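Local coordinates for protein AlyQ (Persicobacter sp. CCB-QB2, PDB 7D2A) that binds alginate-derived uronic acids through a family 32 carbohydrate-binding module, probably steering its parent enzyme to alginate, at residues His6-Val14 with Ile126-Ala134; Asn56-Ser67 with Gly93-Phe103. All blocks are in the same frame, centred on the assembly; numbering follows the deposited sequence. Where two conformers were deposited one is given.

Contact 1. Residues His6-Val14 with Ile126-Ala134; sequences HMQYDIVAV and ITEVAIFHA. With CA (calcium ion), chain C.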
loop_
_atom_site.group_PDB
_atom_site.type_symbol
_atom_site.label_atom_id
_atom_site.label_comp_id
_atom_site.label_asym_id
_atom_site.label_seq_id
_atom_site.Cartn_x
_atom_site.Cartn_y
_atom_site.Cartn_z
ATOM N N HIS A 6 -8.985 11.380 14.422
ATOM C CA HIS A 6 -8.306 10.393 13.537
ATOM C C HIS A 6 -9.373 9.760 12.616
ATOM O O HIS A 6 -10.392 9.326 13.152
ATOM C CB HIS A 6 -7.554 9.376 14.403
ATOM C CG HIS A 6 -6.344 8.741 13.813
ATOM N ND1 HIS A 6 -5.089 8.921 14.355
ATOM C CD2 HIS A 6 -6.192 7.878 12.783
ATOM C CE1 HIS A 6 -4.208 8.208 13.674
ATOM N NE2 HIS A 6 -4.854 7.561 12.690
ATOM N N MET A 7 -9.251 9.887 11.298
ATOM C CA MET A 7 -10.244 9.411 10.300
ATOM C C MET A 7 -9.630 8.191 9.606
ATOM O O MET A 7 -8.526 8.350 9.104
ATOM C CB MET A 7 -10.546 10.436 9.189
ATOM C CG MET A 7 -11.208 11.721 9.637
ATOM S SD MET A 7 -12.965 11.531 9.855
ATOM C CE MET A 7 -13.454 11.060 8.198
ATOM N N GLN A 8 -10.337 6.964 9.433
ATOM C CA GLN A 8 -9.936 5.894 8.516
ATOM C C GLN A 8 -10.935 5.900 7.381
ATOM O O GLN A 8 -12.131 5.696 7.604
ATOM C CB GLN A 8 -9.973 4.518 9.172
ATOM C CG GLN A 8 -9.627 3.493 8.076
ATOM C CD GLN A 8 -9.826 2.029 8.341
ATOM O OE1 GLN A 8 -10.261 1.706 9.439
ATOM N NE2 GLN A 8 -9.539 1.144 7.354
ATOM N N TYR A 9 -10.478 6.136 6.167
ATOM C CA TYR A 9 -11.347 6.246 4.992
ATOM C C TYR A 9 -11.669 4.870 4.449
ATOM O O TYR A 9 -10.819 4.000 4.345
ATOM C CB TYR A 9 -10.694 7.063 3.897
ATOM C CG TYR A 9 -10.431 8.500 4.255
ATOM C CD1 TYR A 9 -11.465 9.362 4.532
ATOM C CD2 TYR A 9 -9.142 8.987 4.373
ATOM C CE1 TYR A 9 -11.228 10.697 4.824
ATOM C CE2 TYR A 9 -8.892 10.298 4.715
ATOM C CZ TYR A 9 -9.941 11.172 4.945
ATOM O OH TYR A 9 -9.703 12.514 5.242
ATOM N N ASP A 10 -12.912 4.725 4.021
ATOM C CA ASP A 10 -13.256 3.548 3.207
ATOM C C ASP A 10 -12.403 3.505 1.941
ATOM O O ASP A 10 -12.123 4.582 1.354
ATOM C CB ASP A 10 -14.709 3.572 2.746
ATOM C CG ASP A 10 -15.696 2.951 3.706
ATOM O OD1 ASP A 10 -15.353 2.657 4.852
ATOM O OD2 ASP A 10 -16.838 2.768 3.208
ATOM N N ILE A 11 -12.057 2.302 1.539
ATOM C CA ILE A 11 -11.405 2.059 0.231
ATOM C C ILE A 11 -12.450 1.365 -0.656
ATOM O O ILE A 11 -12.816 0.193 -0.360
ATOM C CB ILE A 11 -10.091 1.265 0.380
ATOM C CG1 ILE A 11 -9.070 2.070 1.199
ATOM C CG2 ILE A 11 -9.584 0.882 -1.013
ATOM C CD1 ILE A 11 -7.816 1.299 1.583
ATOM N N VAL A 12 -12.964 2.085 -1.657
ATOM C CA VAL A 12 -14.157 1.626 -2.431
ATOM C C VAL A 12 -13.762 0.655 -3.535
ATOM O O VAL A 12 -14.664 -0.040 -4.064
ATOM C CB VAL A 12 -14.980 2.797 -2.979
ATOM C CG1 VAL A 12 -15.302 3.766 -1.848
ATOM C CG2 VAL A 12 -14.313 3.502 -4.150
ATOM N N ALA A 13 -12.498 0.620 -3.937
ATOM C CA ALA A 13 -12.007 -0.222 -5.039
ATOM C C ALA A 13 -10.486 -0.311 -4.893
ATOM O O ALA A 13 -9.846 0.647 -4.398
ATOM C CB ALA A 13 -12.416 0.395 -6.356
ATOM N N VAL A 14 -9.931 -1.433 -5.314
ATOM C CA VAL A 14 -8.479 -1.680 -5.403
ATOM C C VAL A 14 -8.190 -2.321 -6.751
ATOM O O VAL A 14 -8.928 -3.215 -7.182
ATOM C CB VAL A 14 -7.953 -2.579 -4.259
ATOM C CG1 VAL A 14 -6.449 -2.574 -4.164
ATOM C CG2 VAL A 14 -8.547 -2.240 -2.916
ATOM N N ILE A 126 1.533 -7.790 0.277
ATOM C CA ILE A 126 0.923 -6.885 1.268
ATOM C C ILE A 126 -0.326 -7.562 1.804
ATOM O O ILE A 126 -1.180 -7.940 0.994
ATOM C CB ILE A 126 0.659 -5.484 0.685
ATOM C CG1 ILE A 126 1.981 -4.868 0.173
ATOM C CG2 ILE A 126 -0.039 -4.629 1.717
ATOM C CD1 ILE A 126 1.796 -3.530 -0.523
ATOM N N THR A 127 -0.451 -7.673 3.152
ATOM C CA THR A 127 -1.641 -8.338 3.705
ATOM C C THR A 127 -2.789 -7.371 3.980
ATOM O O THR A 127 -3.965 -7.771 3.827
ATOM C CB THR A 127 -1.260 -9.116 4.967
ATOM O OG1 THR A 127 -0.783 -8.169 5.914
ATOM C CG2 THR A 127 -0.221 -10.176 4.706
ATOM N N GLU A 128 -2.516 -6.135 4.350
ATOM C CA GLU A 128 -3.566 -5.157 4.713
ATOM C C GLU A 128 -3.072 -3.769 4.378
ATOM O O GLU A 128 -1.856 -3.517 4.649
ATOM C CB GLU A 128 -3.909 -5.282 6.199
ATOM C CG GLU A 128 -4.741 -6.515 6.540
ATOM C CD GLU A 128 -6.124 -6.467 5.909
ATOM O OE1 GLU A 128 -6.908 -5.554 6.318
ATOM O OE2 GLU A 128 -6.484 -7.321 5.037
ATOM N N VAL A 129 -3.965 -2.895 3.943
ATOM C CA VAL A 129 -3.685 -1.447 3.827
ATOM C C VAL A 129 -4.837 -0.678 4.428
ATOM O O VAL A 129 -6.012 -1.082 4.198
ATOM C CB VAL A 129 -3.444 -1.062 2.362
ATOM C CG1 VAL A 129 -3.354 0.467 2.189
ATOM C CG2 VAL A 129 -2.182 -1.670 1.826
ATOM N N ALA A 130 -4.526 0.441 5.048
ATOM C CA ALA A 130 -5.537 1.377 5.557
ATOM C C ALA A 130 -5.030 2.795 5.339
ATOM O O ALA A 130 -3.822 3.038 5.348
ATOM C CB ALA A 130 -5.886 1.049 6.974
ATOM N N ILE A 131 -5.914 3.741 5.135
ATOM C CA ILE A 131 -5.564 5.096 4.660
ATOM C C ILE A 131 -6.320 6.026 5.567
ATOM O O ILE A 131 -7.609 5.862 5.668
ATOM C CB ILE A 131 -5.937 5.295 3.183
ATOM C CG1 ILE A 131 -5.148 4.298 2.328
ATOM C CG2 ILE A 131 -5.724 6.732 2.756
ATOM C CD1 ILE A 131 -5.514 4.286 0.876
ATOM N N PHE A 132 -5.599 7.042 6.108
ATOM C CA PHE A 132 -6.048 7.888 7.226
ATOM C C PHE A 132 -5.837 9.369 6.975
ATOM O O PHE A 132 -4.906 9.816 6.267
ATOM C CB PHE A 132 -5.271 7.511 8.486
ATOM C CG PHE A 132 -5.467 6.090 8.920
ATOM C CD1 PHE A 132 -4.764 5.094 8.275
ATOM C CD2 PHE A 132 -6.344 5.756 9.925
ATOM C CE1 PHE A 132 -4.880 3.777 8.680
ATOM C CE2 PHE A 132 -6.496 4.414 10.302
ATOM C CZ PHE A 132 -5.767 3.450 9.672
ATOM N N HIS A 133 -6.650 10.160 7.661
ATOM C CA HIS A 133 -6.293 11.531 8.088
ATOM C C HIS A 133 -6.048 11.437 9.582
ATOM O O HIS A 133 -7.058 11.361 10.364
ATOM C CB HIS A 133 -7.362 12.515 7.669
ATOM C CG HIS A 133 -6.996 13.929 7.940
ATOM N ND1 HIS A 133 -7.925 14.966 7.845
ATOM C CD2 HIS A 133 -5.814 14.474 8.284
ATOM C CE1 HIS A 133 -7.288 16.100 8.141
ATOM N NE2 HIS A 133 -5.993 15.836 8.395
ATOM N N ALA A 134 -4.786 11.314 9.978
ATOM C CA ALA A 134 -4.346 11.052 11.368
ATOM C C ALA A 134 -4.189 12.367 12.127
ATOM O O ALA A 134 -3.796 13.412 11.522
ATOM C CB ALA A 134 -3.068 10.275 11.326
HETATM CA CA CA C . -5.772 -9.288 3.930
HETATM O O HOH W 1 -8.618 2.593 5.036
#
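H6 sends CG away from its own N (chi1 -152°), which brings the imidazole over A134, at the end of 126-134, where A134 CA sits above the ring centre in a CH-pi contact and A134 CB lies 3.3 Å from H6 CE1. F132 has the other setting, CG opposite its carbonyl carbon (chi1 -61°), and its CD2 meets the edge of the same imidazole, 3.6 Å from H6 CD2. Q8 runs out extended across the phenyl ring, its CG over one face, so a long aliphatic stem suits the place while the amide reaches past it to a water. That water also takes the N-H of I131 and donates to Y9 O, joining the two backbones where direct pairing stops. The strands are antiparallel: M7 and H133 form a hydrogen-bonded pair, M7 N to H133 O being 2.8 Å and nearly straight, and Y9 N adds a bond of 2.9 Å to I131 O. On the face opposite F132, Y9 lies alongside H133, both pointing the same way; its OH touches H133 CB at 3.4 Å and bonds to the carbonyl of T54. A phenylalanine in place of Y9 would probably leave the T54 oxygen without this donor and the ring end less firmly anchored. Farther on, I11 CD1 meets I131 CD1 at 3.8 Å, the two chains crossing at about a right angle, while I131 also packs on F47 and I111. At the distant end of 126-134, T127 O and E128 OE2 bind the calcium ion, and both residues face A61 in a classic beta bulge. The pairing of terminal strands beside such a calcium site fits the beta-sandwich of F5/8 type C modules.

Contact 2. Residues Asn56-Ser67 with Gly93-Phe103; sequences NQVKAAWYNGDS and GQTNALESYSF. With MAW (4-deoxy-alpha-L-erythro-hex-4-enopyranuronic acid), chain B.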
loop_
_atom_site.group_PDB
_atom_site.type_symbol
_atom_site.label_atom_id
_atom_site.label_comp_id
_atom_site.label_asym_id
_atom_site.label_seq_id
_atom_site.Cartn_x
_atom_site.Cartn_y
_atom_site.Cartn_z
ATOM N N ASN A 56 -2.944 11.944 5.230
ATOM C CA ASN A 56 -1.578 12.157 5.727
ATOM C C ASN A 56 -0.898 10.897 6.235
ATOM O O ASN A 56 0.190 10.981 6.835
ATOM C CB ASN A 56 -1.548 13.292 6.770
ATOM C CG ASN A 56 -2.320 12.939 8.032
ATOM O OD1 ASN A 56 -2.789 11.788 8.161
ATOM N ND2 ASN A 56 -2.391 13.873 8.964
ATOM N N GLN A 57 -1.531 9.743 6.044
ATOM C CA GLN A 57 -0.967 8.506 6.618
ATOM C C GLN A 57 -1.533 7.301 5.873
ATOM O O GLN A 57 -2.732 7.206 5.559
ATOM C CB GLN A 57 -1.289 8.394 8.095
ATOM C CG GLN A 57 -0.591 7.244 8.754
ATOM C CD GLN A 57 -0.824 7.336 10.246
ATOM O OE1 GLN A 57 -0.102 8.019 10.983
ATOM N NE2 GLN A 57 -1.938 6.800 10.633
ATOM N N VAL A 58 -0.617 6.418 5.505
ATOM C CA VAL A 58 -0.949 5.129 4.889
ATOM C C VAL A 58 -0.337 4.089 5.797
ATOM O O VAL A 58 0.834 4.181 6.077
ATOM C CB VAL A 58 -0.459 5.011 3.443
ATOM C CG1 VAL A 58 -0.610 3.599 2.950
ATOM C CG2 VAL A 58 -1.117 6.026 2.551
ATOM N N LYS A 59 -1.128 3.115 6.189
ATOM C CA LYS A 59 -0.593 1.963 6.935
ATOM C C LYS A 59 -0.623 0.747 6.022
ATOM O O LYS A 59 -1.597 0.492 5.280
ATOM C CB LYS A 59 -1.388 1.641 8.200
ATOM C CG LYS A 59 -1.542 2.772 9.200
ATOM C CD LYS A 59 -2.256 2.328 10.477
ATOM C CE LYS A 59 -2.355 3.446 11.486
ATOM N NZ LYS A 59 -2.549 2.889 12.840
ATOM N N ALA A 60 0.463 -0.011 6.056
ATOM C CA ALA A 60 0.528 -1.305 5.333
ATOM C C ALA A 60 1.095 -2.367 6.253
ATOM O O ALA A 60 2.061 -2.111 7.004
ATOM C CB ALA A 60 1.325 -1.216 4.053
ATOM N N ALA A 61 0.465 -3.521 6.199
ATOM C CA ALA A 61 0.965 -4.767 6.812
ATOM C C ALA A 61 1.566 -5.610 5.712
ATOM O O ALA A 61 0.922 -5.853 4.678
ATOM C CB ALA A 61 -0.145 -5.484 7.549
ATOM N N TRP A 62 2.770 -6.093 5.955
ATOM C CA TRP A 62 3.576 -6.820 4.961
ATOM C C TRP A 62 3.555 -8.326 5.199
ATOM O O TRP A 62 3.603 -8.778 6.347
ATOM C CB TRP A 62 4.993 -6.290 4.995
ATOM C CG TRP A 62 5.061 -4.861 4.574
ATOM C CD1 TRP A 62 5.028 -3.785 5.407
ATOM C CD2 TRP A 62 5.199 -4.361 3.243
ATOM N NE1 TRP A 62 5.050 -2.632 4.674
ATOM C CE2 TRP A 62 5.184 -2.942 3.341
ATOM C CE3 TRP A 62 5.294 -4.970 1.984
ATOM C CZ2 TRP A 62 5.292 -2.144 2.193
ATOM C CZ3 TRP A 62 5.373 -4.179 0.866
ATOM C CH2 TRP A 62 5.357 -2.782 0.976
ATOM N N TYR A 63 3.453 -9.065 4.107
ATOM C CA TYR A 63 3.538 -10.548 4.181
ATOM C C TYR A 63 4.929 -10.908 4.676
ATOM O O TYR A 63 5.901 -10.343 4.166
ATOM C CB TYR A 63 3.327 -11.149 2.800
ATOM C CG TYR A 63 3.411 -12.649 2.717
ATOM C CD1 TYR A 63 2.507 -13.454 3.390
ATOM C CD2 TYR A 63 4.377 -13.236 1.924
ATOM C CE1 TYR A 63 2.548 -14.826 3.256
ATOM C CE2 TYR A 63 4.411 -14.612 1.773
ATOM C CZ TYR A 63 3.513 -15.396 2.453
ATOM O OH TYR A 63 3.618 -16.758 2.297
ATOM N N ASN A 64 5.027 -11.797 5.661
ATOM C CA ASN A 64 6.337 -12.159 6.252
ATOM C C ASN A 64 7.014 -10.885 6.765
ATOM O O ASN A 64 8.258 -10.735 6.687
ATOM C CB ASN A 64 7.210 -12.934 5.271
ATOM C CG ASN A 64 6.730 -14.347 5.035
ATOM O OD1 ASN A 64 5.936 -14.863 5.808
ATOM N ND2 ASN A 64 7.208 -14.955 3.971
ATOM N N GLY A 65 6.217 -9.950 7.273
ATOM C CA GLY A 65 6.712 -8.619 7.600
ATOM C C GLY A 65 7.657 -8.637 8.771
ATOM O O GLY A 65 8.406 -7.636 8.938
ATOM N N ASP A 66 7.657 -9.694 9.563
ATOM C CA ASP A 66 8.552 -9.786 10.732
ATOM C C ASP A 66 9.845 -10.520 10.359
ATOM O O ASP A 66 10.615 -10.809 11.286
ATOM C CB ASP A 66 7.845 -10.436 11.919
ATOM C CG ASP A 66 7.570 -11.904 11.720
ATOM O OD1 ASP A 66 7.712 -12.396 10.592
ATOM O OD2 ASP A 66 7.185 -12.523 12.691
ATOM N N SER A 67 10.076 -10.829 9.077
ATOM C CA SER A 67 11.272 -11.628 8.686
ATOM C C SER A 67 11.950 -11.102 7.417
ATOM O O SER A 67 12.986 -11.677 7.028
ATOM C CB SER A 67 10.929 -13.082 8.546
ATOM O OG SER A 67 10.148 -13.322 7.382
ATOM N N GLY A 93 10.707 -4.749 8.645
ATOM C CA GLY A 93 11.076 -6.149 8.874
ATOM C C GLY A 93 10.904 -6.576 10.325
ATOM O O GLY A 93 11.381 -7.679 10.684
ATOM N N GLN A 94 10.109 -5.859 11.130
ATOM C CA GLN A 94 10.015 -6.065 12.604
ATOM C C GLN A 94 8.592 -6.295 13.096
ATOM O O GLN A 94 8.436 -6.451 14.310
ATOM C CB GLN A 94 10.672 -4.879 13.283
ATOM C CG GLN A 94 12.176 -4.825 13.030
ATOM C CD GLN A 94 12.749 -3.474 13.409
ATOM O OE1 GLN A 94 12.491 -2.951 14.461
ATOM N NE2 GLN A 94 13.394 -2.785 12.490
ATOM N N THR A 95 7.625 -6.472 12.209
ATOM C CA THR A 95 6.256 -6.787 12.650
ATOM C C THR A 95 5.427 -7.301 11.469
ATOM O O THR A 95 5.665 -6.875 10.292
ATOM C CB THR A 95 5.567 -5.571 13.308
ATOM O OG1 THR A 95 4.328 -5.970 13.891
ATOM C CG2 THR A 95 5.260 -4.443 12.363
ATOM N N ASN A 96 4.396 -8.054 11.793
ATOM C CA ASN A 96 3.358 -8.459 10.799
ATOM C C ASN A 96 2.167 -7.505 10.839
ATOM O O ASN A 96 1.283 -7.565 9.999
ATOM C CB ASN A 96 2.897 -9.864 11.090
ATOM C CG ASN A 96 4.000 -10.852 10.843
ATOM O OD1 ASN A 96 4.665 -10.784 9.822
ATOM N ND2 ASN A 96 4.140 -11.773 11.780
ATOM N N ALA A 97 2.191 -6.584 11.777
ATOM C CA ALA A 97 1.062 -5.649 11.957
ATOM C C ALA A 97 1.090 -4.536 10.915
ATOM O O ALA A 97 2.097 -4.296 10.222
ATOM C CB ALA A 97 1.048 -5.092 13.350
ATOM N N LEU A 98 -0.013 -3.800 10.831
ATOM C CA LEU A 98 -0.036 -2.525 10.095
ATOM C C LEU A 98 1.076 -1.596 10.609
ATOM O O LEU A 98 1.151 -1.334 11.834
ATOM C CB LEU A 98 -1.380 -1.838 10.290
ATOM C CG LEU A 98 -2.533 -2.448 9.503
ATOM C CD1 LEU A 98 -3.820 -1.875 10.049
ATOM C CD2 LEU A 98 -2.427 -2.252 8.007
ATOM N N GLU A 99 1.864 -1.096 9.659
ATOM C CA GLU A 99 2.970 -0.146 9.913
ATOM C C GLU A 99 2.602 1.179 9.270
ATOM O O GLU A 99 2.225 1.198 8.105
ATOM C CB GLU A 99 4.248 -0.747 9.336
ATOM C CG GLU A 99 5.488 0.086 9.564
ATOM C CD GLU A 99 6.722 -0.803 9.397
ATOM O OE1 GLU A 99 6.952 -1.680 10.278
ATOM O OE2 GLU A 99 7.445 -0.629 8.407
ATOM N N SER A 100 2.785 2.272 9.990
ATOM C CA SER A 100 2.345 3.621 9.540
ATOM C C SER A 100 3.439 4.382 8.777
ATOM O O SER A 100 4.611 4.437 9.212
ATOM C CB SER A 100 1.857 4.418 10.699
ATOM O OG SER A 100 0.772 3.745 11.295
ATOM N N TYR A 101 3.052 4.901 7.640
ATOM C CA TYR A 101 3.911 5.779 6.786
ATOM C C TYR A 101 3.143 7.088 6.657
ATOM O O TYR A 101 2.126 7.203 5.964
ATOM C CB TYR A 101 4.180 5.104 5.452
ATOM C CG TYR A 101 4.664 3.687 5.600
ATOM C CD1 TYR A 101 5.819 3.439 6.301
ATOM C CD2 TYR A 101 3.898 2.632 5.154
ATOM C CE1 TYR A 101 6.263 2.148 6.513
ATOM C CE2 TYR A 101 4.353 1.326 5.327
ATOM C CZ TYR A 101 5.536 1.087 6.015
ATOM O OH TYR A 101 5.945 -0.216 6.238
ATOM N N SER A 102 3.654 8.089 7.365
ATOM C CA SER A 102 3.042 9.423 7.538
ATOM C C SER A 102 3.765 10.408 6.616
ATOM O O SER A 102 4.952 10.176 6.287
ATOM C CB SER A 102 3.146 9.897 8.995
ATOM O OG SER A 102 2.325 9.105 9.847
ATOM N N PHE A 103 3.065 11.454 6.189
ATOM C CA PHE A 103 3.622 12.487 5.296
ATOM C C PHE A 103 2.771 13.722 5.453
ATOM O O PHE A 103 1.622 13.690 5.905
ATOM C CB PHE A 103 3.674 11.988 3.849
ATOM C CG PHE A 103 2.454 11.256 3.360
ATOM C CD1 PHE A 103 1.323 11.931 2.933
ATOM C CD2 PHE A 103 2.381 9.881 3.497
ATOM C CE1 PHE A 103 0.177 11.248 2.573
ATOM C CE2 PHE A 103 1.248 9.176 3.104
ATOM C CZ PHE A 103 0.145 9.863 2.641
HETATM C C1 MAW B . 5.911 -16.614 -3.809
HETATM C C2 MAW B . 4.451 -16.832 -3.832
HETATM O O2 MAW B . 3.946 -17.541 -2.664
HETATM C C3 MAW B . 3.805 -15.423 -3.937
HETATM O O3 MAW B . 2.420 -15.472 -3.649
HETATM C C4 MAW B . 4.525 -14.469 -2.970
HETATM C C5 MAW B . 5.620 -14.784 -2.323
HETATM O O5 MAW B . 6.272 -16.066 -2.530
HETATM C C6 MAW B . 6.319 -13.916 -1.420
HETATM O O6A MAW B . 7.403 -14.348 -0.914
HETATM O O6B MAW B . 5.897 -12.723 -1.171
HETATM O O HOH W 2 3.929 -5.466 8.646
HETATM O O HOH W 3 1.234 -9.053 7.758
HETATM O O HOH W 4 8.067 -5.377 7.554
#
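The indole of W62 turns its edge to Y101: W62 NE1 donates to Y101 OH over 3.0 Å, tilted 20° from the indole plane, and the two side chains meet at a slant. The Y101 hydroxyl in turn donates a hydrogen bond to E99 OE2, 2.7 Å away, approaching from above the carboxylate plane, while E99 OE1 is held by S92. Tyrosine suits this place because one hydroxyl can accept from the indole and donate to the acid; F72 and Y87 meet its ring, and the small A60 sets its CB at the edge of the Y101 ring. At the other end of the strands F103 lays one ring face over the backbone of N56 and Q57 and offers its edge to V58 CG2, 4.0 Å from F103 CE2. Its first torsion (chi1 44°), with CG between backbone N and carbonyl carbon, folds the ring back in this way. On the opposite face, the extended K59 stretches out to a cation-pi contact with F132. L98 puts CD2 against A61, 4.0 Å from A61 CB. Beyond the strands, N96 and D66 meet with amide and carboxylate planes 54° apart, and D66 N makes a weak bond to N96 OD1. G65 suits its position because a CB there would run into T95 O. Waters fill in where direct pairing stops, one joining W62 N to T95 O and A97 O. Antiparallel pairing of V58 with Y101 and A60 with E99 thus runs into a type II turn, W62 to G65, that carries Y63 with its ring carbon CD2 3.5 Å from MAW O6B: a beta-sandwich sheet whose loops line a sugar pocket, as in family 32 carbohydrate-binding modules.

Strands 52-62 and 123-133 are neighbours in one sheet, so the two contacts, their centres 13 Å apart, lie side by side in it; along the chain contact 2 is nested within the loop that contact 1 closes. The seam is tied at both ends: A134 N lies 2.7 Å from N56 OD1, a probable hydrogen bond, and T127 N lies 2.7 Å from A61 O, likewise probable. Between them F132 CE1 packs 3.5 Å from K59 CD. The T127 end belongs to the calcium site, completed by N26, D29, N31 and T34, while contact 2 brings Y63 to the glycan pocket, where S125, D20, R68, R35 and N121 hydrogen-bond the unsaturated uronic acid.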